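Levansucrase (Bacillus megaterium, PDB 3OM4) belongs to the levansucrase/invertase family of bacterial enzymes, whose catalytic domain is folded as a five-bladed beta-propeller. Local coordinates at residues N11-S16 against R262-G267; P38-S43 against P427-N432; K46-A51 against Y103-K108. The protein carries 1 engineered substitution. All coordinates share one frame; numbering follows the deposited sequence.

Interaction 1: N11-S16 against R262-G267; sequences NSYGIS and RAYYGG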
ATOM      1  N   ASN A  11       8.976 -13.443  22.309  1.00  9.29           N
ATOM      2  CA  ASN A  11       9.848 -13.572  21.142  0.50  9.14           C
ATOM      3  C   ASN A  11       9.629 -12.404  20.188  1.00  9.12           C
ATOM      4  O   ASN A  11       8.547 -12.289  19.615  1.00  9.03           O
ATOM      5  CB  ASN A  11       9.517 -14.858  20.380  0.50  9.22           C
ATOM      6  CG  ASN A  11      10.202 -16.079  20.944  0.50  9.23           C
ATOM      7  OD1 ASN A  11      10.848 -16.023  21.987  0.50  9.94           O
ATOM      8  ND2 ASN A  11      10.064 -17.198  20.247  0.50  9.42           N
ATOM      9  N   SER A  12      10.640 -11.561  20.002  1.00  9.06           N
ATOM     10  CA  SER A  12      10.537 -10.452  19.057  1.00  9.24           C
ATOM     11  C   SER A  12      10.894 -10.893  17.636  1.00  9.14           C
ATOM     12  O   SER A  12      10.551 -10.213  16.670  1.00  9.04           O
ATOM     13  CB  SER A  12      11.444  -9.297  19.486  1.00  9.36           C
ATOM     14  OG  SER A  12      12.807  -9.669  19.386  1.00 10.66           O
ATOM     15  N   TYR A  13      11.582 -12.031  17.528  1.00  8.93           N
ATOM     16  CA  TYR A  13      12.101 -12.547  16.250  1.00  8.78           C
ATOM     17  C   TYR A  13      13.079 -11.589  15.574  1.00  8.71           C
ATOM     18  O   TYR A  13      13.307 -11.663  14.365  1.00  8.84           O
ATOM     19  CB  TYR A  13      10.959 -12.958  15.306  1.00  8.78           C
ATOM     20  CG  TYR A  13      10.092 -14.025  15.920  1.00  8.51           C
ATOM     21  CD1 TYR A  13      10.510 -15.353  15.945  1.00  8.65           C
ATOM     22  CD2 TYR A  13       8.873 -13.702  16.508  1.00  8.72           C
ATOM     23  CE1 TYR A  13       9.729 -16.336  16.532  1.00  8.81           C
ATOM     24  CE2 TYR A  13       8.084 -14.676  17.097  1.00  8.52           C
ATOM     25  CZ  TYR A  13       8.517 -15.991  17.105  1.00  9.29           C
ATOM     26  OH  TYR A  13       7.733 -16.959  17.687  1.00 10.05           O
ATOM     27  N   GLY A  14      13.657 -10.699  16.379  1.00  8.61           N
ATOM     28  CA  GLY A  14      14.634  -9.717  15.913  1.00  8.70           C
ATOM     29  C   GLY A  14      14.053  -8.666  14.988  1.00  8.74           C
ATOM     30  O   GLY A  14      14.786  -8.042  14.215  1.00  8.69           O
ATOM     31  N   ILE A  15      12.736  -8.478  15.064  1.00  8.72           N
ATOM     32  CA  ILE A  15      12.022  -7.524  14.209  1.00  8.86           C
ATOM     33  C   ILE A  15      11.064  -6.653  15.026  1.00  8.65           C
ATOM     34  O   ILE A  15      10.780  -6.946  16.189  1.00  8.60           O
ATOM     35  CB  ILE A  15      11.291  -8.226  13.017  1.00  8.91           C
ATOM     36  CG1 ILE A  15      10.179  -9.164  13.510  1.00  9.29           C
ATOM     37  CG2 ILE A  15      12.293  -8.961  12.121  1.00  9.20           C
ATOM     38  CD1 ILE A  15       9.700 -10.184  12.473  1.00 10.60           C
ATOM     39  N   SER A  16      10.582  -5.573  14.418  1.00  8.52           N
ATOM     40  CA  SER A  16       9.691  -4.641  15.103  1.00  8.26           C
ATOM     41  C   SER A  16       8.241  -5.106  15.058  1.00  8.03           C
ATOM     42  O   SER A  16       7.874  -5.959  14.245  1.00  7.80           O
ATOM     43  CB  SER A  16       9.830  -3.238  14.510  1.00  8.34           C
ATOM     44  OG  SER A  16      11.147  -2.758  14.710  1.00  8.76           O
ATOM     45  N   ARG A 262       4.270 -12.055  24.401  1.00  6.88           N
ATOM     46  CA  ARG A 262       4.276 -10.697  24.960  1.00  7.86           C
ATOM     47  C   ARG A 262       4.761  -9.625  23.980  1.00  7.65           C
ATOM     48  O   ARG A 262       4.356  -8.464  24.084  1.00  7.95           O
ATOM     49  CB  ARG A 262       5.111 -10.636  26.245  1.00  8.18           C
ATOM     50  CG  ARG A 262       4.569 -11.465  27.403  1.00 10.66           C
ATOM     51  CD  ARG A 262       5.544 -11.442  28.570  1.00 14.36           C
ATOM     52  NE  ARG A 262       5.187 -12.399  29.615  1.00 16.98           N
ATOM     53  CZ  ARG A 262       4.509 -12.094  30.719  1.00 18.12           C
ATOM     54  NH1 ARG A 262       4.106 -10.849  30.941  1.00 18.92           N
ATOM     55  NH2 ARG A 262       4.237 -13.040  31.606  1.00 18.46           N
ATOM     56  N   ALA A 263       5.614 -10.015  23.033  1.00  7.65           N
ATOM     57  CA  ALA A 263       6.169  -9.090  22.034  1.00  7.66           C
ATOM     58  C   ALA A 263       5.097  -8.346  21.234  1.00  7.74           C
ATOM     59  O   ALA A 263       5.311  -7.208  20.803  1.00  7.74           O
ATOM     60  CB  ALA A 263       7.107  -9.824  21.086  1.00  7.57           C
ATOM     61  N   TYR A 264       3.955  -8.997  21.035  1.00  7.56           N
ATOM     62  CA  TYR A 264       2.854  -8.421  20.262  1.00  7.33           C
ATOM     63  C   TYR A 264       1.953  -7.514  21.086  1.00  7.82           C
ATOM     64  O   TYR A 264       1.181  -6.730  20.535  1.00  7.82           O
ATOM     65  CB  TYR A 264       2.017  -9.524  19.618  1.00  7.06           C
ATOM     66  CG  TYR A 264       2.828 -10.503  18.812  1.00  5.82           C
ATOM     67  CD1 TYR A 264       3.867 -10.066  17.984  1.00  4.56           C
ATOM     68  CD2 TYR A 264       2.565 -11.869  18.879  1.00  4.92           C
ATOM     69  CE1 TYR A 264       4.618 -10.966  17.239  1.00  4.00           C
ATOM     70  CE2 TYR A 264       3.309 -12.782  18.129  1.00  4.53           C
ATOM     71  CZ  TYR A 264       4.334 -12.322  17.321  1.00  4.44           C
ATOM     72  OH  TYR A 264       5.065 -13.218  16.582  1.00  4.65           O
ATOM     73  N   TYR A 265       2.052  -7.633  22.405  1.00  8.17           N
ATOM     74  CA  TYR A 265       1.212  -6.867  23.310  1.00  8.64           C
ATOM     75  C   TYR A 265       1.844  -5.541  23.707  1.00  9.45           C
ATOM     76  O   TYR A 265       1.190  -4.499  23.666  1.00  9.42           O
ATOM     77  CB  TYR A 265       0.893  -7.701  24.554  1.00  8.28           C
ATOM     78  CG  TYR A 265      -0.090  -8.818  24.290  1.00  7.39           C
ATOM     79  CD1 TYR A 265      -1.413  -8.702  24.695  1.00  6.12           C
ATOM     80  CD2 TYR A 265       0.300  -9.985  23.630  1.00  6.80           C
ATOM     81  CE1 TYR A 265      -2.328  -9.714  24.453  1.00  6.88           C
ATOM     82  CE2 TYR A 265      -0.615 -11.009  23.381  1.00  6.91           C
ATOM     83  CZ  TYR A 265      -1.927 -10.862  23.799  1.00  6.90           C
ATOM     84  OH  TYR A 265      -2.847 -11.854  23.572  1.00  8.03           O
ATOM     85  N   GLY A 266       3.117  -5.583  24.087  1.00 10.37           N
ATOM     86  CA  GLY A 266       3.756  -4.435  24.725  1.00 11.39           C
ATOM     87  C   GLY A 266       3.105  -4.163  26.070  1.00 12.12           C
ATOM     88  O   GLY A 266       2.367  -5.003  26.596  1.00 12.25           O
ATOM     89  N   GLY A 267       3.373  -2.987  26.628  1.00 12.84           N
ATOM     90  CA  GLY A 267       2.817  -2.602  27.923  1.00 13.60           C
ATOM     91  C   GLY A 267       3.312  -3.470  29.066  1.00 14.07           C
ATOM     92  O   GLY A 267       4.346  -4.135  28.949  1.00 14.31           O
TER

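Interaction 2: P38-S43 against P427-N432; sequences PAFDES and PSFLVN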
ATOM      1  N   PRO A  38      -8.163  15.748   6.220  1.00  7.45           N
ATOM      2  CA  PRO A  38      -8.934  16.975   5.998  1.00  7.70           C
ATOM      3  C   PRO A  38     -10.319  16.717   5.408  1.00  8.00           C
ATOM      4  O   PRO A  38     -10.488  15.811   4.588  1.00  7.75           O
ATOM      5  CB  PRO A  38      -8.084  17.741   4.984  1.00  7.67           C
ATOM      6  CG  PRO A  38      -6.702  17.305   5.259  1.00  7.64           C
ATOM      7  CD  PRO A  38      -6.788  15.868   5.703  1.00  7.31           C
ATOM      8  N   ALA A  39     -11.299  17.507   5.843  1.00  8.48           N
ATOM      9  CA  ALA A  39     -12.614  17.515   5.214  1.00  9.09           C
ATOM     10  C   ALA A  39     -12.459  18.051   3.797  1.00  9.57           C
ATOM     11  O   ALA A  39     -11.771  19.053   3.576  1.00  9.63           O
ATOM     12  CB  ALA A  39     -13.587  18.377   6.004  1.00  9.10           C
ATOM     13  N   PHE A  40     -13.081  17.372   2.839  1.00 10.03           N
ATOM     14  CA  PHE A  40     -12.976  17.774   1.441  1.00 10.64           C
ATOM     15  C   PHE A  40     -14.246  18.456   0.939  1.00 11.43           C
ATOM     16  O   PHE A  40     -15.350  18.131   1.376  1.00 11.53           O
ATOM     17  CB  PHE A  40     -12.604  16.573   0.566  1.00 10.38           C
ATOM     18  CG  PHE A  40     -11.277  15.956   0.921  1.00  9.65           C
ATOM     19  CD1 PHE A  40     -10.094  16.666   0.736  1.00  9.06           C
ATOM     20  CD2 PHE A  40     -11.210  14.668   1.439  1.00  9.86           C
ATOM     21  CE1 PHE A  40      -8.861  16.103   1.064  1.00  9.73           C
ATOM     22  CE2 PHE A  40      -9.981  14.091   1.766  1.00  9.38           C
ATOM     23  CZ  PHE A  40      -8.804  14.809   1.579  1.00  9.66           C
ATOM     24  N   ASP A  41     -14.070  19.416   0.035  1.00 12.43           N
ATOM     25  CA  ASP A  41     -15.177  20.189  -0.519  1.00 13.47           C
ATOM     26  C   ASP A  41     -15.876  19.393  -1.620  1.00 13.90           C
ATOM     27  O   ASP A  41     -15.339  19.230  -2.720  1.00 13.93           O
ATOM     28  CB  ASP A  41     -14.669  21.540  -1.047  1.00 13.81           C
ATOM     29  CG  ASP A  41     -15.794  22.527  -1.348  1.00 14.97           C
ATOM     30  OD1 ASP A  41     -16.956  22.105  -1.531  1.00 16.48           O
ATOM     31  OD2 ASP A  41     -15.505  23.740  -1.412  1.00 16.67           O
ATOM     32  N   GLU A  42     -17.076  18.904  -1.312  1.00 14.44           N
ATOM     33  CA  GLU A  42     -17.830  18.038  -2.223  1.00 15.08           C
ATOM     34  C   GLU A  42     -18.146  18.650  -3.580  1.00 15.44           C
ATOM     35  O   GLU A  42     -18.089  17.964  -4.606  1.00 15.41           O
ATOM     36  CB  GLU A  42     -19.131  17.578  -1.569  1.00 15.17           C
ATOM     37  CG  GLU A  42     -19.122  16.123  -1.224  1.00 15.15           C
ATOM     38  CD  GLU A  42     -20.407  15.651  -0.595  1.00 15.48           C
ATOM     39  OE1 GLU A  42     -21.506  16.046  -1.054  1.00 15.32           O
ATOM     40  OE2 GLU A  42     -20.307  14.868   0.368  1.00 15.36           O
ATOM     41  N   SER A  43     -18.476  19.938  -3.569  1.00 15.72           N
ATOM     42  CA  SER A  43     -18.921  20.660  -4.760  1.00 16.15           C
ATOM     43  C   SER A  43     -17.857  20.770  -5.854  1.00 16.27           C
ATOM     44  O   SER A  43     -18.184  21.007  -7.019  1.00 16.69           O
ATOM     45  CB  SER A  43     -19.407  22.058  -4.367  1.00 16.12           C
ATOM     46  OG  SER A  43     -18.327  22.871  -3.940  1.00 16.73           O
ATOM     47  N   PRO A 427      -8.485  15.055  -3.503  1.00  9.50           N
ATOM     48  CA  PRO A 427      -7.618  16.200  -3.295  1.00  9.55           C
ATOM     49  C   PRO A 427      -6.449  15.759  -2.425  1.00  9.60           C
ATOM     50  O   PRO A 427      -6.647  15.058  -1.427  1.00  9.84           O
ATOM     51  CB  PRO A 427      -8.510  17.184  -2.534  1.00  9.53           C
ATOM     52  CG  PRO A 427      -9.882  16.810  -2.894  1.00  9.53           C
ATOM     53  CD  PRO A 427      -9.864  15.322  -3.058  1.00  9.48           C
ATOM     54  N   SER A 428      -5.238  16.120  -2.825  1.00  9.73           N
ATOM     55  CA  SER A 428      -4.067  15.802  -2.025  1.00  9.85           C
ATOM     56  C   SER A 428      -3.951  16.802  -0.883  1.00  9.83           C
ATOM     57  O   SER A 428      -4.576  17.861  -0.915  1.00  9.89           O
ATOM     58  CB  SER A 428      -2.812  15.804  -2.891  1.00  9.96           C
ATOM     59  OG  SER A 428      -2.909  14.820  -3.910  1.00 10.41           O
ATOM     60  N   PHE A 429      -3.179  16.450   0.141  1.00  9.70           N
ATOM     61  CA  PHE A 429      -2.933  17.361   1.259  1.00  9.76           C
ATOM     62  C   PHE A 429      -1.552  17.134   1.862  1.00  9.93           C
ATOM     63  O   PHE A 429      -0.818  16.246   1.428  1.00 10.25           O
ATOM     64  CB  PHE A 429      -4.045  17.270   2.316  1.00  9.28           C
ATOM     65  CG  PHE A 429      -4.169  15.918   2.965  1.00  8.49           C
ATOM     66  CD1 PHE A 429      -3.546  15.656   4.180  1.00  7.40           C
ATOM     67  CD2 PHE A 429      -4.926  14.912   2.370  1.00  7.42           C
ATOM     68  CE1 PHE A 429      -3.664  14.405   4.789  1.00  6.44           C
ATOM     69  CE2 PHE A 429      -5.050  13.661   2.969  1.00  7.16           C
ATOM     70  CZ  PHE A 429      -4.425  13.409   4.180  1.00  6.85           C
ATOM     71  N   LEU A 430      -1.195  17.944   2.851  1.00 10.18           N
ATOM     72  CA  LEU A 430       0.152  17.901   3.409  1.00 10.43           C
ATOM     73  C   LEU A 430       0.201  17.377   4.837  1.00 10.46           C
ATOM     74  O   LEU A 430      -0.683  17.660   5.653  1.00 10.42           O
ATOM     75  CB  LEU A 430       0.817  19.280   3.344  1.00 10.57           C
ATOM     76  CG  LEU A 430       0.960  19.982   1.989  1.00 10.98           C
ATOM     77  CD1 LEU A 430       1.457  21.402   2.206  1.00 11.95           C
ATOM     78  CD2 LEU A 430       1.902  19.222   1.067  1.00 11.44           C
ATOM     79  N   VAL A 431       1.252  16.610   5.115  1.00 10.54           N
ATOM     80  CA  VAL A 431       1.575  16.169   6.463  1.00 10.62           C
ATOM     81  C   VAL A 431       3.012  16.581   6.781  1.00 10.72           C
ATOM     82  O   VAL A 431       3.939  16.286   6.020  1.00 10.35           O
ATOM     83  CB  VAL A 431       1.381  14.636   6.633  1.00 10.46           C
ATOM     84  CG1 VAL A 431       2.076  14.123   7.890  1.00 11.01           C
ATOM     85  CG2 VAL A 431      -0.105  14.292   6.675  1.00 10.40           C
ATOM     86  N   ASN A 432       3.173  17.293   7.892  1.00 11.10           N
ATOM     87  CA  ASN A 432       4.480  17.693   8.387  1.00 11.64           C
ATOM     88  C   ASN A 432       5.143  16.540   9.131  1.00 11.93           C
ATOM     89  O   ASN A 432       4.492  15.864   9.929  1.00 11.75           O
ATOM     90  CB  ASN A 432       4.333  18.901   9.320  1.00 11.75           C
ATOM     91  CG  ASN A 432       5.660  19.369   9.887  1.00 12.36           C
ATOM     92  OD1 ASN A 432       6.045  18.985  10.991  1.00 13.27           O
ATOM     93  ND2 ASN A 432       6.368  20.196   9.131  1.00 13.40           N
TER

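Interaction 3: K46-A51 against Y103-K108; sequences KNIASA and YLFYKK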
ATOM      1  N   LYS A  46     -14.198  16.298  -9.003  1.00 13.39           N
ATOM      2  CA  LYS A  46     -14.367  15.902 -10.400  1.00 13.09           C
ATOM      3  C   LYS A  46     -13.884  14.477 -10.635  1.00 12.65           C
ATOM      4  O   LYS A  46     -12.922  14.031  -9.999  1.00 12.30           O
ATOM      5  CB  LYS A  46     -13.548  16.822 -11.306  1.00 13.26           C
ATOM      6  CG  LYS A  46     -14.065  18.237 -11.470  1.00 13.98           C
ATOM      7  CD  LYS A  46     -13.121  19.007 -12.382  1.00 15.60           C
ATOM      8  CE  LYS A  46     -13.613  20.409 -12.676  1.00 16.92           C
ATOM      9  NZ  LYS A  46     -12.721  21.082 -13.662  1.00 18.01           N
ATOM     10  N   ASN A  47     -14.540  13.775 -11.561  1.00 12.34           N
ATOM     11  CA  ASN A  47     -13.988  12.550 -12.136  1.00 12.08           C
ATOM     12  C   ASN A  47     -12.731  12.899 -12.924  1.00 11.99           C
ATOM     13  O   ASN A  47     -12.586  14.029 -13.399  1.00 11.97           O
ATOM     14  CB  ASN A  47     -14.974  11.890 -13.110  1.00 12.00           C
ATOM     15  CG  ASN A  47     -16.258  11.415 -12.446  1.00 12.05           C
ATOM     16  OD1 ASN A  47     -16.290  11.091 -11.261  1.00 12.19           O
ATOM     17  ND2 ASN A  47     -17.330  11.362 -13.229  1.00 12.26           N
ATOM     18  N   ILE A  48     -11.831  11.931 -13.071  1.00 11.95           N
ATOM     19  CA  ILE A  48     -10.708  12.070 -13.992  1.00 11.97           C
ATOM     20  C   ILE A  48     -11.276  11.977 -15.405  1.00 12.29           C
ATOM     21  O   ILE A  48     -11.688  10.903 -15.840  1.00 11.97           O
ATOM     22  CB  ILE A  48      -9.639  10.975 -13.770  1.00 11.88           C
ATOM     23  CG1 ILE A  48      -9.207  10.941 -12.299  1.00 11.72           C
ATOM     24  CG2 ILE A  48      -8.440  11.201 -14.692  1.00 11.75           C
ATOM     25  CD1 ILE A  48      -8.471   9.679 -11.897  1.00 11.13           C
ATOM     26  N   ALA A  49     -11.302  13.111 -16.104  1.00 12.71           N
ATOM     27  CA  ALA A  49     -11.944  13.215 -17.419  1.00 13.33           C
ATOM     28  C   ALA A  49     -11.371  12.241 -18.449  1.00 13.58           C
ATOM     29  O   ALA A  49     -12.109  11.683 -19.267  1.00 13.81           O
ATOM     30  CB  ALA A  49     -11.864  14.648 -17.937  1.00 13.32           C
ATOM     31  N   SER A  50     -10.058  12.037 -18.393  1.00 14.03           N
ATOM     32  CA  SER A  50      -9.363  11.165 -19.337  1.00 14.52           C
ATOM     33  C   SER A  50      -9.485   9.683 -18.981  1.00 14.91           C
ATOM     34  O   SER A  50      -9.110   8.821 -19.780  1.00 14.72           O
ATOM     35  CB  SER A  50      -7.888  11.559 -19.446  1.00 14.38           C
ATOM     36  OG  SER A  50      -7.194  11.268 -18.244  1.00 14.57           O
ATOM     37  N   ALA A  51     -10.008   9.393 -17.788  1.00 15.50           N
ATOM     38  CA  ALA A  51     -10.166   8.016 -17.318  1.00 16.29           C
ATOM     39  C   ALA A  51     -11.332   7.331 -18.019  1.00 16.96           C
ATOM     40  O   ALA A  51     -12.377   7.067 -17.420  1.00 16.91           O
ATOM     41  CB  ALA A  51     -10.342   7.974 -15.808  1.00 16.18           C
ATOM     42  N   TYR A 103      -3.280   1.419 -15.256  1.00 11.92           N
ATOM     43  CA  TYR A 103      -3.312   2.449 -16.286  1.00 11.86           C
ATOM     44  C   TYR A 103      -2.194   3.451 -16.037  1.00 11.86           C
ATOM     45  O   TYR A 103      -1.764   3.647 -14.896  1.00 11.95           O
ATOM     46  CB  TYR A 103      -4.661   3.169 -16.295  1.00 11.57           C
ATOM     47  CG  TYR A 103      -5.782   2.411 -16.970  1.00 11.82           C
ATOM     48  CD1 TYR A 103      -6.184   2.733 -18.267  1.00 11.52           C
ATOM     49  CD2 TYR A 103      -6.450   1.377 -16.310  1.00 11.21           C
ATOM     50  CE1 TYR A 103      -7.218   2.048 -18.889  1.00 12.39           C
ATOM     51  CE2 TYR A 103      -7.487   0.685 -16.924  1.00 12.02           C
ATOM     52  CZ  TYR A 103      -7.866   1.024 -18.213  1.00 12.34           C
ATOM     53  OH  TYR A 103      -8.891   0.340 -18.823  1.00 12.59           O
ATOM     54  N   LEU A 104      -1.721   4.082 -17.107  1.00 11.75           N
ATOM     55  CA  LEU A 104      -0.685   5.096 -16.992  1.00 11.71           C
ATOM     56  C   LEU A 104      -1.271   6.462 -17.314  1.00 11.75           C
ATOM     57  O   LEU A 104      -1.669   6.725 -18.452  1.00 11.57           O
ATOM     58  CB  LEU A 104       0.499   4.774 -17.914  1.00 11.81           C
ATOM     59  CG  LEU A 104       1.829   5.503 -17.690  1.00 11.76           C
ATOM     60  CD1 LEU A 104       2.976   4.653 -18.204  1.00 12.23           C
ATOM     61  CD2 LEU A 104       1.858   6.897 -18.327  1.00 12.33           C
ATOM     62  N   PHE A 105      -1.341   7.315 -16.295  1.00 11.77           N
ATOM     63  CA  PHE A 105      -1.766   8.701 -16.463  1.00 12.02           C
ATOM     64  C   PHE A 105      -0.542   9.607 -16.438  1.00 12.31           C
ATOM     65  O   PHE A 105       0.451   9.299 -15.776  1.00 12.25           O
ATOM     66  CB  PHE A 105      -2.743   9.115 -15.359  1.00 11.95           C
ATOM     67  CG  PHE A 105      -4.073   8.422 -15.426  1.00 11.86           C
ATOM     68  CD1 PHE A 105      -5.115   8.961 -16.175  1.00 11.83           C
ATOM     69  CD2 PHE A 105      -4.291   7.238 -14.727  1.00 11.46           C
ATOM     70  CE1 PHE A 105      -6.350   8.327 -16.239  1.00 11.67           C
ATOM     71  CE2 PHE A 105      -5.525   6.594 -14.782  1.00 11.46           C
ATOM     72  CZ  PHE A 105      -6.557   7.139 -15.537  1.00 11.60           C
ATOM     73  N   TYR A 106      -0.620  10.724 -17.155  1.00 12.89           N
ATOM     74  CA  TYR A 106       0.495  11.668 -17.220  1.00 13.31           C
ATOM     75  C   TYR A 106       0.039  13.119 -17.338  1.00 13.71           C
ATOM     76  O   TYR A 106      -1.051  13.402 -17.831  1.00 13.54           O
ATOM     77  CB  TYR A 106       1.446  11.306 -18.365  1.00 13.31           C
ATOM     78  CG  TYR A 106       0.838  11.412 -19.746  1.00 13.56           C
ATOM     79  CD1 TYR A 106       1.100  12.516 -20.557  1.00 13.85           C
ATOM     80  CD2 TYR A 106       0.002  10.408 -20.245  1.00 13.97           C
ATOM     81  CE1 TYR A 106       0.550  12.621 -21.825  1.00 14.10           C
ATOM     82  CE2 TYR A 106      -0.556  10.506 -21.513  1.00 14.35           C
ATOM     83  CZ  TYR A 106      -0.276  11.617 -22.297  1.00 14.16           C
ATOM     84  OH  TYR A 106      -0.820  11.726 -23.552  1.00 14.20           O
ATOM     85  N   LYS A 107       0.892  14.030 -16.886  1.00 14.45           N
ATOM     86  CA  LYS A 107       0.556  15.448 -16.808  1.00 15.30           C
ATOM     87  C   LYS A 107       1.823  16.273 -16.984  1.00 15.85           C
ATOM     88  O   LYS A 107       2.863  15.952 -16.408  1.00 15.72           O
ATOM     89  CB  LYS A 107      -0.099  15.750 -15.451  1.00 15.30           C
ATOM     90  CG  LYS A 107      -0.372  17.225 -15.153  1.00 16.15           C
ATOM     91  CD  LYS A 107      -0.866  17.452 -13.715  1.00 16.62           C
ATOM     92  CE  LYS A 107       0.220  17.213 -12.655  1.00 17.07           C
ATOM     93  NZ  LYS A 107       1.380  18.146 -12.749  1.00 17.12           N
ATOM     94  N   LYS A 108       1.733  17.327 -17.795  1.00 16.81           N
ATOM     95  CA  LYS A 108       2.809  18.308 -17.901  1.00 17.91           C
ATOM     96  C   LYS A 108       3.188  18.764 -16.495  1.00 18.57           C
ATOM     97  O   LYS A 108       2.318  19.128 -15.703  1.00 18.72           O
ATOM     98  CB  LYS A 108       2.369  19.502 -18.756  1.00 17.86           C
ATOM     99  CG  LYS A 108       2.173  19.190 -20.236  1.00 18.52           C
ATOM    100  CD  LYS A 108       3.501  19.157 -20.983  1.00 19.34           C
ATOM    101  CE  LYS A 108       3.302  18.845 -22.458  1.00 20.03           C
ATOM    102  NZ  LYS A 108       4.604  18.559 -23.127  1.00 21.00           N
TER

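Interaction 1: N11-S16 against R262-G267
Tyr13 and Tyr264 meet through one corner of each side chain, a useful example of two tyrosines touching without stacking. The side chains cross at roughly a right angle, and the phenol oxygen of Tyr264 approaches Tyr13 obliquely, lying 3.4 Å from Tyr13 CE2 and 3.8 Å from Tyr13 CD2. Ring carbon hardly meets ring carbon: Tyr13 CE2 stands 4.4 Å from Tyr264 CZ. In both residues CG is anti to the carbonyl carbon and beside the backbone N (chi1 -59° in Tyr13, -53° in Tyr264), a rotation that swings each ring from its backbone toward the partner segment.

The second foothold is closer, and a single methyl provides it. Ala263 directs this group at the chain opposite, where CB comes within 3.2 Å of the backbone oxygen of Asn11 and 4.0 Å of Ser12 CA. Asn261 ties the same place together, its ND2 donating to the Asn11 oxygen and its OD1 accepting from the backbone N of Ala263.

What presents Tyr13 is a type I' beta turn running from Ser12 to Ile15, with Tyr13 and Gly14 at its centre, both at positive phi. The turn is closed by Ile15 N bonding to Ser12 O, and Ser12 adds an ST turn: Ser12 OG, placed between the backbone N and the carbonyl carbon, accepts from Gly14 N at 3.3 Å, with an N-H...O angle of 154°.

The contact lies near the surface, its centre about 23 Å from the centre of the chain. Residues 11-16 lead into strand 16-17, the short edge strand beside 306-315, while 262-267 form the approach to helix 269-281; Tyr264 also meets the His17 ring edge-to-face, and Ile15 packs on strand 306-315.

Interaction 2: P38-S43 against P427-N432
Pro38 sits squarely over the ring of Phe429, a clear case of a proline ring used as a CH-pi donor. Its CD lies 3.5 Å from the centroid of the Phe429 ring and only 9° off the ring normal, while Pro38 CG lies toward the end where the ring joins CB, 3.7 Å from Phe429 CG. Phe429 has its CG between the backbone N and the carbonyl carbon (chi1 62°), which raises the ring from the strand beneath the proline.

A second proline–aromatic pair works the other way round, with the proline on the strand. Pro427 lies toward the rim of one face of Phe40, its CG 3.6 Å from Phe40 CD1, and the backbone oxygen of Pro427 approaches Phe40 CE1 at 3.5 Å. Pro38 O covers the centre of the opposite face, so the ring is clamped between its own segment and the strand.

Strand 424-434 is an inner strand of a four-stranded antiparallel sheet, one blade of the beta-propeller, and the start of the loop, 38-40, runs alongside it in the opposite direction; the neighbouring strand 405-412 contributes Met412 to Phe40 and Pro427, and Ile408 to Phe429.

Between the two pairs the fit is slacker: the edge of Phe40 reaches Phe429 with CZ 4.0 Å from Phe429 CD2, the side chains crossing at about a right angle. Past Phe40 the loop departs from the strand toward solvent. There Asp41 turns to its own chain, and its OD1 accepts from Ser43 OG at 2.9 Å, from above the carboxylate plane.

Interaction 3: K46-A51 against Y103-K108
Phe105 turns the CD1-CE1-CZ side of its ring into the bend of 46-51, overlapping three residues of that loop at once. Ser50 and Ala51 lie at the ring's edge, close to its plane: Ser50 OG is 3.7 Å from Phe105 CE1, and Ala51 CB is 3.9 Å from Phe105 CZ. Ile48 comes in obliquely, using its CG2 branch, which also stops 3.9 Å from CE1. That methyl is anti to the backbone N and beside the carbonyl carbon, whereas the longer CG1 arm, anti to the carbonyl carbon, makes no close contact with the ring.

The receiving surface is shaped by a type I beta turn from Ile48 to Ala51, closed by Ala51 N bonding to Ile48 O at 3.0 Å. Through this turn, residues separated by up to three positions face the same ring. On the other side, Phe105 has CG anti to the carbonyl carbon (chi1 -68°), sending the ring out from strand 101-108 toward the loop.

Strand 101-108 is paired antiparallel with 84-92 and 118-122 in one region of the propeller, and Ala89 and Asn119 of these neighbours also touch Phe105. The loop, in turn, leads directly into strand 52-54, with Ile48 and Ala51 both touching Val65 of strand 60-72.

Shape and dispersion therefore do most of the work, with one polar atom brought to the aromatic rim. The hydroxyl of Ser50 is bonded to the backbone oxygen of Trp117, which satisfies it while its oxygen rests beside the ring's C-H edge, probably a mildly favourable electrostatic placement.

Interactions 2 and 3 are neighbours, their centres about 19 Å apart; interaction 1 lies, centre to centre, about 36 Å from interaction 2 and about 44 Å from interaction 3, and on the opposite side of the chain's centre from interaction 3. The first segments of the three follow one another in order, 11-16, 38-43 and 46-51, all near the N-terminus, whereas the partners come at 262-267, 427-432 and 103-108. Interaction 3 is thus nested within the loops closed by both others, while interactions 1 and 2 cross along the chain. No sheet is common to all three: the early polypeptide is fastened in turn to the approach to helix 269-281, to strand 424-434 and to strand 101-108, widely separated parts of the fold.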